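Local coordinates for kinetochore protein mis18 (Schizosaccharomyces pombe, PDB 5J6P) that helps recruit the centromeric histone CENP-A, keeping kinetochore factors in place and histones of the central centromere core deacetylated, at residues A[23-37]-A[81-95]. Numbering follows the deposited sequence.
Sequences VISHREYLSFTLSDA and LDDIRDMYTFSMDKL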
loop_
_atom_site.group_PDB
_atom_site.type_symbol
_atom_site.label_atom_id
_atom_site.label_comp_id
_atom_site.label_asym_id
_atom_site.label_seq_id
_atom_site.Cartn_x
_atom_site.Cartn_y
_atom_site.Cartn_z
ATOM N N VAL A 23 -11.941 2.604 -13.490
ATOM C CA VAL A 23 -13.033 2.501 -14.452
ATOM C C VAL A 23 -13.918 3.720 -14.324
ATOM O O VAL A 23 -14.007 4.519 -15.258
ATOM C CB VAL A 23 -13.886 1.243 -14.199
ATOM C CG1 VAL A 23 -15.146 1.249 -15.067
ATOM C CG2 VAL A 23 -13.058 -0.019 -14.431
ATOM N N ILE A 24 -14.560 3.852 -13.167
ATOM C CA ILE A 24 -15.532 4.917 -12.905
ATOM C C ILE A 24 -15.700 4.992 -11.394
ATOM O O ILE A 24 -15.198 4.100 -10.716
ATOM C CB ILE A 24 -16.879 4.554 -13.559
ATOM C CG1 ILE A 24 -17.959 5.653 -13.386
ATOM C CG2 ILE A 24 -17.384 3.223 -13.005
ATOM C CD1 ILE A 24 -17.573 7.047 -13.859
ATOM N N SER A 25 -16.366 6.031 -10.871
ATOM C CA SER A 25 -16.841 6.058 -9.476
ATOM C C SER A 25 -18.054 6.973 -9.230
ATOM O O SER A 25 -18.343 7.842 -10.042
ATOM C CB SER A 25 -15.698 6.492 -8.582
ATOM O OG SER A 25 -15.365 7.828 -8.853
ATOM N N HIS A 26 -18.714 6.795 -8.078
ATOM C CA HIS A 26 -20.055 7.370 -7.790
ATOM C C HIS A 26 -20.175 8.029 -6.428
ATOM O O HIS A 26 -20.299 7.367 -5.390
ATOM C CB HIS A 26 -21.143 6.284 -7.840
ATOM C CG HIS A 26 -21.080 5.422 -9.053
ATOM N ND1 HIS A 26 -21.967 5.543 -10.097
ATOM C CD2 HIS A 26 -20.220 4.435 -9.399
ATOM C CE1 HIS A 26 -21.660 4.665 -11.036
ATOM N NE2 HIS A 26 -20.605 3.981 -10.634
ATOM N N ARG A 27 -20.243 9.340 -6.437
ATOM C CA ARG A 27 -20.231 10.083 -5.193
ATOM C C ARG A 27 -21.452 9.766 -4.331
ATOM O O ARG A 27 -21.361 9.727 -3.102
ATOM C CB ARG A 27 -20.139 11.595 -5.468
ATOM C CG ARG A 27 -18.872 12.019 -6.205
ATOM C CD ARG A 27 -18.774 13.535 -6.376
ATOM N NE ARG A 27 -17.405 14.008 -6.137
ATOM C CZ ARG A 27 -16.925 15.216 -6.442
ATOM N NH1 ARG A 27 -17.680 16.152 -7.025
ATOM N NH2 ARG A 27 -15.654 15.489 -6.154
ATOM N N GLU A 28 -22.579 9.493 -4.975
ATOM C CA GLU A 28 -23.871 9.376 -4.278
ATOM C C GLU A 28 -23.890 8.026 -3.544
ATOM O O GLU A 28 -24.544 7.897 -2.505
ATOM C CB GLU A 28 -25.087 9.518 -5.233
ATOM C CG GLU A 28 -24.896 10.407 -6.475
ATOM C CD GLU A 28 -24.212 9.702 -7.664
ATOM O OE1 GLU A 28 -23.325 10.321 -8.304
ATOM O OE2 GLU A 28 -24.529 8.524 -7.949
ATOM N N TYR A 29 -23.159 7.034 -4.072
ATOM C CA TYR A 29 -22.956 5.753 -3.365
ATOM C C TYR A 29 -21.647 5.661 -2.533
ATOM O O TYR A 29 -21.392 4.641 -1.899
ATOM C CB TYR A 29 -23.091 4.593 -4.359
ATOM C CG TYR A 29 -24.415 4.663 -5.077
ATOM C CD1 TYR A 29 -25.617 4.486 -4.373
ATOM C CD2 TYR A 29 -24.483 4.971 -6.442
ATOM C CE1 TYR A 29 -26.847 4.588 -5.006
ATOM C CE2 TYR A 29 -25.708 5.067 -7.082
ATOM C CZ TYR A 29 -26.883 4.874 -6.356
ATOM O OH TYR A 29 -28.098 4.971 -6.981
ATOM N N LEU A 30 -20.862 6.738 -2.494
ATOM C CA LEU A 30 -19.596 6.782 -1.771
ATOM C C LEU A 30 -18.821 5.509 -2.077
ATOM O O LEU A 30 -18.397 4.818 -1.155
ATOM C CB LEU A 30 -19.833 6.975 -0.257
ATOM C CG LEU A 30 -20.657 8.217 0.188
ATOM C CD1 LEU A 30 -21.706 7.835 1.235
ATOM C CD2 LEU A 30 -19.799 9.394 0.677
ATOM N N SER A 31 -18.684 5.227 -3.383
ATOM C CA SER A 31 -18.089 3.999 -3.950
ATOM C C SER A 31 -17.154 4.317 -5.119
ATOM O O SER A 31 -17.204 5.420 -5.661
ATOM C CB SER A 31 -19.180 3.064 -4.493
ATOM O OG SER A 31 -19.371 3.192 -5.908
ATOM N N PHE A 32 -16.334 3.344 -5.530
ATOM C CA PHE A 32 -15.526 3.471 -6.772
ATOM C C PHE A 32 -15.246 2.099 -7.369
ATOM O O PHE A 32 -15.354 1.100 -6.705
ATOM C CB PHE A 32 -14.210 4.240 -6.541
ATOM C CG PHE A 32 -13.214 3.508 -5.680
ATOM C CD1 PHE A 32 -13.240 3.635 -4.282
ATOM C CD2 PHE A 32 -12.266 2.678 -6.252
ATOM C CE1 PHE A 32 -12.329 2.949 -3.482
ATOM C CE2 PHE A 32 -11.369 1.973 -5.448
ATOM C CZ PHE A 32 -11.398 2.112 -4.069
ATOM N N THR A 33 -14.857 2.035 -8.624
ATOM C CA THR A 33 -14.997 0.786 -9.342
ATOM C C THR A 33 -13.763 0.531 -10.197
ATOM O O THR A 33 -13.268 1.439 -10.838
ATOM C CB THR A 33 -16.326 0.792 -10.176
ATOM O OG1 THR A 33 -17.462 1.136 -9.329
ATOM C CG2 THR A 33 -16.550 -0.559 -10.863
ATOM N N LEU A 34 -13.299 -0.717 -10.178
ATOM C CA LEU A 34 -12.025 -1.113 -10.725
ATOM C C LEU A 34 -12.245 -2.356 -11.546
ATOM O O LEU A 34 -13.047 -3.185 -11.179
ATOM C CB LEU A 34 -11.032 -1.475 -9.588
ATOM C CG LEU A 34 -9.958 -0.546 -8.965
ATOM C CD1 LEU A 34 -10.477 0.818 -8.528
ATOM C CD2 LEU A 34 -9.285 -1.244 -7.780
ATOM N N SER A 35 -11.455 -2.503 -12.595
ATOM C CA SER A 35 -11.530 -3.605 -13.516
ATOM C C SER A 35 -10.602 -4.723 -13.129
ATOM O O SER A 35 -10.568 -5.787 -13.791
ATOM C CB SER A 35 -11.129 -3.115 -14.912
ATOM O OG SER A 35 -9.767 -2.706 -14.947
ATOM N N ASP A 36 -9.776 -4.470 -12.117
ATOM C CA ASP A 36 -8.917 -5.529 -11.599
ATOM C C ASP A 36 -8.573 -5.323 -10.138
ATOM O O ASP A 36 -8.579 -4.189 -9.639
ATOM C CB ASP A 36 -7.620 -5.694 -12.438
ATOM C CG ASP A 36 -7.073 -7.131 -12.386
ATOM O OD1 ASP A 36 -7.641 -7.965 -11.644
ATOM O OD2 ASP A 36 -6.084 -7.440 -13.085
ATOM N N ALA A 37 -8.268 -6.439 -9.472
ATOM C CA ALA A 37 -7.732 -6.408 -8.131
ATOM C C ALA A 37 -6.727 -7.484 -7.935
ATOM O O ALA A 37 -6.719 -8.465 -8.635
ATOM C CB ALA A 37 -8.859 -6.573 -7.123
ATOM N N LEU A 81 -25.722 0.790 -16.169
ATOM C CA LEU A 81 -24.693 0.268 -15.270
ATOM C C LEU A 81 -23.860 -0.903 -15.817
ATOM O O LEU A 81 -23.187 -1.571 -15.025
ATOM C CB LEU A 81 -25.328 -0.128 -13.929
ATOM C CG LEU A 81 -25.945 1.037 -13.136
ATOM C CD1 LEU A 81 -26.709 0.523 -11.915
ATOM C CD2 LEU A 81 -24.889 2.054 -12.729
ATOM N N ASP A 82 -23.838 -1.134 -17.139
ATOM C CA ASP A 82 -22.986 -2.204 -17.709
ATOM C C ASP A 82 -21.488 -1.987 -17.502
ATOM O O ASP A 82 -20.723 -2.938 -17.678
ATOM C CB ASP A 82 -23.249 -2.427 -19.195
ATOM C CG ASP A 82 -24.380 -3.390 -19.453
ATOM O OD1 ASP A 82 -25.407 -3.263 -18.779
ATOM O OD2 ASP A 82 -24.242 -4.277 -20.328
ATOM N N ASP A 83 -21.075 -0.763 -17.146
ATOM C CA ASP A 83 -19.672 -0.465 -16.717
ATOM C C ASP A 83 -19.260 -1.219 -15.462
ATOM O O ASP A 83 -18.173 -1.761 -15.376
ATOM C CB ASP A 83 -19.516 1.002 -16.360
ATOM C CG ASP A 83 -20.111 1.889 -17.371
ATOM O OD1 ASP A 83 -19.497 1.960 -18.467
ATOM O OD2 ASP A 83 -21.200 2.452 -17.058
ATOM N N ILE A 84 -20.166 -1.206 -14.493
ATOM C CA ILE A 84 -19.979 -1.797 -13.185
ATOM C C ILE A 84 -19.915 -3.321 -13.247
ATOM O O ILE A 84 -19.271 -3.965 -12.406
ATOM C CB ILE A 84 -21.168 -1.402 -12.260
ATOM C CG1 ILE A 84 -21.329 0.099 -12.158
ATOM C CG2 ILE A 84 -20.959 -1.858 -10.849
ATOM C CD1 ILE A 84 -20.030 0.863 -12.209
ATOM N N ARG A 85 -20.604 -3.900 -14.212
ATOM C CA ARG A 85 -20.964 -5.296 -14.144
ATOM C C ARG A 85 -19.749 -6.142 -14.334
ATOM O O ARG A 85 -18.987 -5.875 -15.224
ATOM C CB ARG A 85 -21.973 -5.651 -15.225
ATOM C CG ARG A 85 -22.440 -7.103 -15.205
ATOM C CD ARG A 85 -22.820 -7.532 -16.595
ATOM N NE ARG A 85 -24.114 -6.978 -16.961
ATOM C CZ ARG A 85 -24.618 -6.951 -18.192
ATOM N NH1 ARG A 85 -23.929 -7.408 -19.249
ATOM N NH2 ARG A 85 -25.832 -6.438 -18.354
ATOM N N ASP A 86 -19.639 -7.183 -13.507
ATOM C CA ASP A 86 -18.475 -8.051 -13.378
ATOM C C ASP A 86 -17.143 -7.309 -13.174
ATOM O O ASP A 86 -16.076 -7.733 -13.690
ATOM C CB ASP A 86 -18.460 -9.052 -14.530
ATOM C CG ASP A 86 -19.629 -10.006 -14.454
ATOM O OD1 ASP A 86 -20.336 -9.969 -13.418
ATOM O OD2 ASP A 86 -19.851 -10.784 -15.410
ATOM N N MET A 87 -17.234 -6.226 -12.392
ATOM C CA MET A 87 -16.093 -5.422 -11.999
ATOM C C MET A 87 -16.161 -5.207 -10.493
ATOM O O MET A 87 -17.249 -5.245 -9.891
ATOM C CB MET A 87 -16.060 -4.038 -12.685
ATOM C CG MET A 87 -16.182 -4.018 -14.187
ATOM S SD MET A 87 -14.740 -4.229 -15.243
ATOM C CE MET A 87 -14.415 -6.005 -15.264
ATOM N N TYR A 88 -14.994 -4.879 -9.937
ATOM C CA TYR A 88 -14.804 -4.711 -8.509
ATOM C C TYR A 88 -15.218 -3.335 -8.060
ATOM O O TYR A 88 -14.530 -2.384 -8.336
ATOM C CB TYR A 88 -13.348 -4.966 -8.108
ATOM C CG TYR A 88 -12.822 -6.312 -8.560
ATOM C CD1 TYR A 88 -12.976 -7.451 -7.785
ATOM C CD2 TYR A 88 -12.161 -6.435 -9.769
ATOM C CE1 TYR A 88 -12.466 -8.683 -8.208
ATOM C CE2 TYR A 88 -11.660 -7.649 -10.204
ATOM C CZ TYR A 88 -11.808 -8.770 -9.424
ATOM O OH TYR A 88 -11.276 -9.943 -9.904
ATOM N N THR A 89 -16.325 -3.257 -7.337
ATOM C CA THR A 89 -16.881 -2.002 -6.871
ATOM C C THR A 89 -16.676 -1.874 -5.364
ATOM O O THR A 89 -17.400 -2.459 -4.560
ATOM C CB THR A 89 -18.398 -1.900 -7.219
ATOM O OG1 THR A 89 -18.589 -2.023 -8.649
ATOM C CG2 THR A 89 -18.989 -0.608 -6.747
ATOM N N PHE A 90 -15.721 -1.030 -5.009
ATOM C CA PHE A 90 -15.296 -0.810 -3.634
ATOM C C PHE A 90 -15.975 0.322 -2.889
ATOM O O PHE A 90 -16.302 1.360 -3.436
ATOM C CB PHE A 90 -13.780 -0.580 -3.620
ATOM C CG PHE A 90 -12.994 -1.807 -4.004
ATOM C CD1 PHE A 90 -12.966 -2.907 -3.173
ATOM C CD2 PHE A 90 -12.318 -1.880 -5.200
ATOM C CE1 PHE A 90 -12.276 -4.064 -3.538
ATOM C CE2 PHE A 90 -11.634 -3.022 -5.561
ATOM C CZ PHE A 90 -11.597 -4.116 -4.726
ATOM N N SER A 91 -16.100 0.114 -1.597
ATOM C CA SER A 91 -16.759 1.013 -0.681
ATOM C C SER A 91 -15.707 2.013 -0.121
ATOM O O SER A 91 -14.759 1.598 0.504
ATOM C CB SER A 91 -17.384 0.111 0.404
ATOM O OG SER A 91 -18.329 0.766 1.210
ATOM N N MET A 92 -15.843 3.318 -0.359
ATOM C CA MET A 92 -14.809 4.278 0.080
ATOM C C MET A 92 -14.680 4.296 1.587
ATOM O O MET A 92 -13.621 4.606 2.101
ATOM C CB MET A 92 -15.093 5.721 -0.340
ATOM C CG MET A 92 -15.167 6.038 -1.829
ATOM S SD MET A 92 -16.164 7.544 -2.126
ATOM C CE MET A 92 -15.664 7.984 -3.798
ATOM N N ASP A 93 -15.753 3.983 2.294
ATOM C CA ASP A 93 -15.752 3.983 3.764
ATOM C C ASP A 93 -14.885 2.901 4.354
ATOM O O ASP A 93 -14.561 2.938 5.542
ATOM C CB ASP A 93 -17.182 3.792 4.326
ATOM C CG ASP A 93 -17.757 5.078 4.901
ATOM O OD1 ASP A 93 -17.536 6.162 4.299
ATOM O OD2 ASP A 93 -18.419 5.002 5.963
ATOM N N LYS A 94 -14.557 1.923 3.519
ATOM C CA LYS A 94 -13.878 0.716 3.917
ATOM C C LYS A 94 -12.509 0.590 3.297
ATOM O O LYS A 94 -11.834 -0.369 3.559
ATOM C CB LYS A 94 -14.752 -0.468 3.477
ATOM C CG LYS A 94 -16.092 -0.582 4.217
ATOM C CD LYS A 94 -15.851 -1.270 5.539
ATOM C CE LYS A 94 -17.091 -1.493 6.360
ATOM N NZ LYS A 94 -16.682 -2.303 7.539
ATOM N N LEU A 95 -12.104 1.534 2.463
ATOM C CA LEU A 95 -10.815 1.473 1.772
ATOM C C LEU A 95 -9.998 2.648 2.238
ATOM O O LEU A 95 -10.490 3.480 3.011
ATOM C CB LEU A 95 -10.967 1.541 0.245
ATOM C CG LEU A 95 -11.285 0.274 -0.524
ATOM C CD1 LEU A 95 -10.078 -0.606 -0.650
ATOM C CD2 LEU A 95 -12.407 -0.502 0.135
#
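Phe-32 and Phe-90 meet through opposite choices at their first torsion. In Phe-32, CG lies between the backbone N and the carbonyl carbon (chi1 68°). This swings the ring under Phe-90 CB, which sits over one face, offset toward the rim and 3.6 Å from Phe-32 CZ. In Phe-90, CG is anti to the carbonyl carbon (chi1 -67°), which turns its own ring obliquely beside that of Phe-32, with planes at 39°. Met-92 CG comes to the edge of the Phe-32 ring, and Leu-95 CG is 4.0 Å from Phe-32 CZ. With an alanine at Phe-32, Phe-90 CB, Met-92 CG and Leu-95 CG would probably lose the ring they pack on. Leu-34 CD2 reaches Phe-90 CE2 at 3.7 Å, the side chains crossing at about a right angle. Ala-37 CB stands over the centre of the Tyr-88 ring, 4.0 Å above its plane.

Thr-33 and Thr-89 lie on the other face of the sheet. Their OG1 atoms make a weak hydrogen bond of 3.4 Å. Nearby, Ile-84 CD1 touches both Ile-24 CG2 and the edge of the His-26 ring, 3.5 Å from His-26 NE2.

In strands 31-34 and 88-91, Phe-32 with Phe-90 and Leu-34 with Tyr-88 are hydrogen-bonded pairs. Phe-90 N donates to Phe-32 O at 2.7 Å. Just beyond the paired strands, Met-92 N donates to Leu-30 O. Strand 69-76 flanks 88-91. The Leu-95 side chain lies near Cys-9 of the Cys-9, Cys-12, Cys-63, Cys-66 zinc site, without touching the metal. This is an interior antiparallel strand pair of the larger sheet in the zinc-binding Yippee/Mis18 domain, of the beta-tent clan.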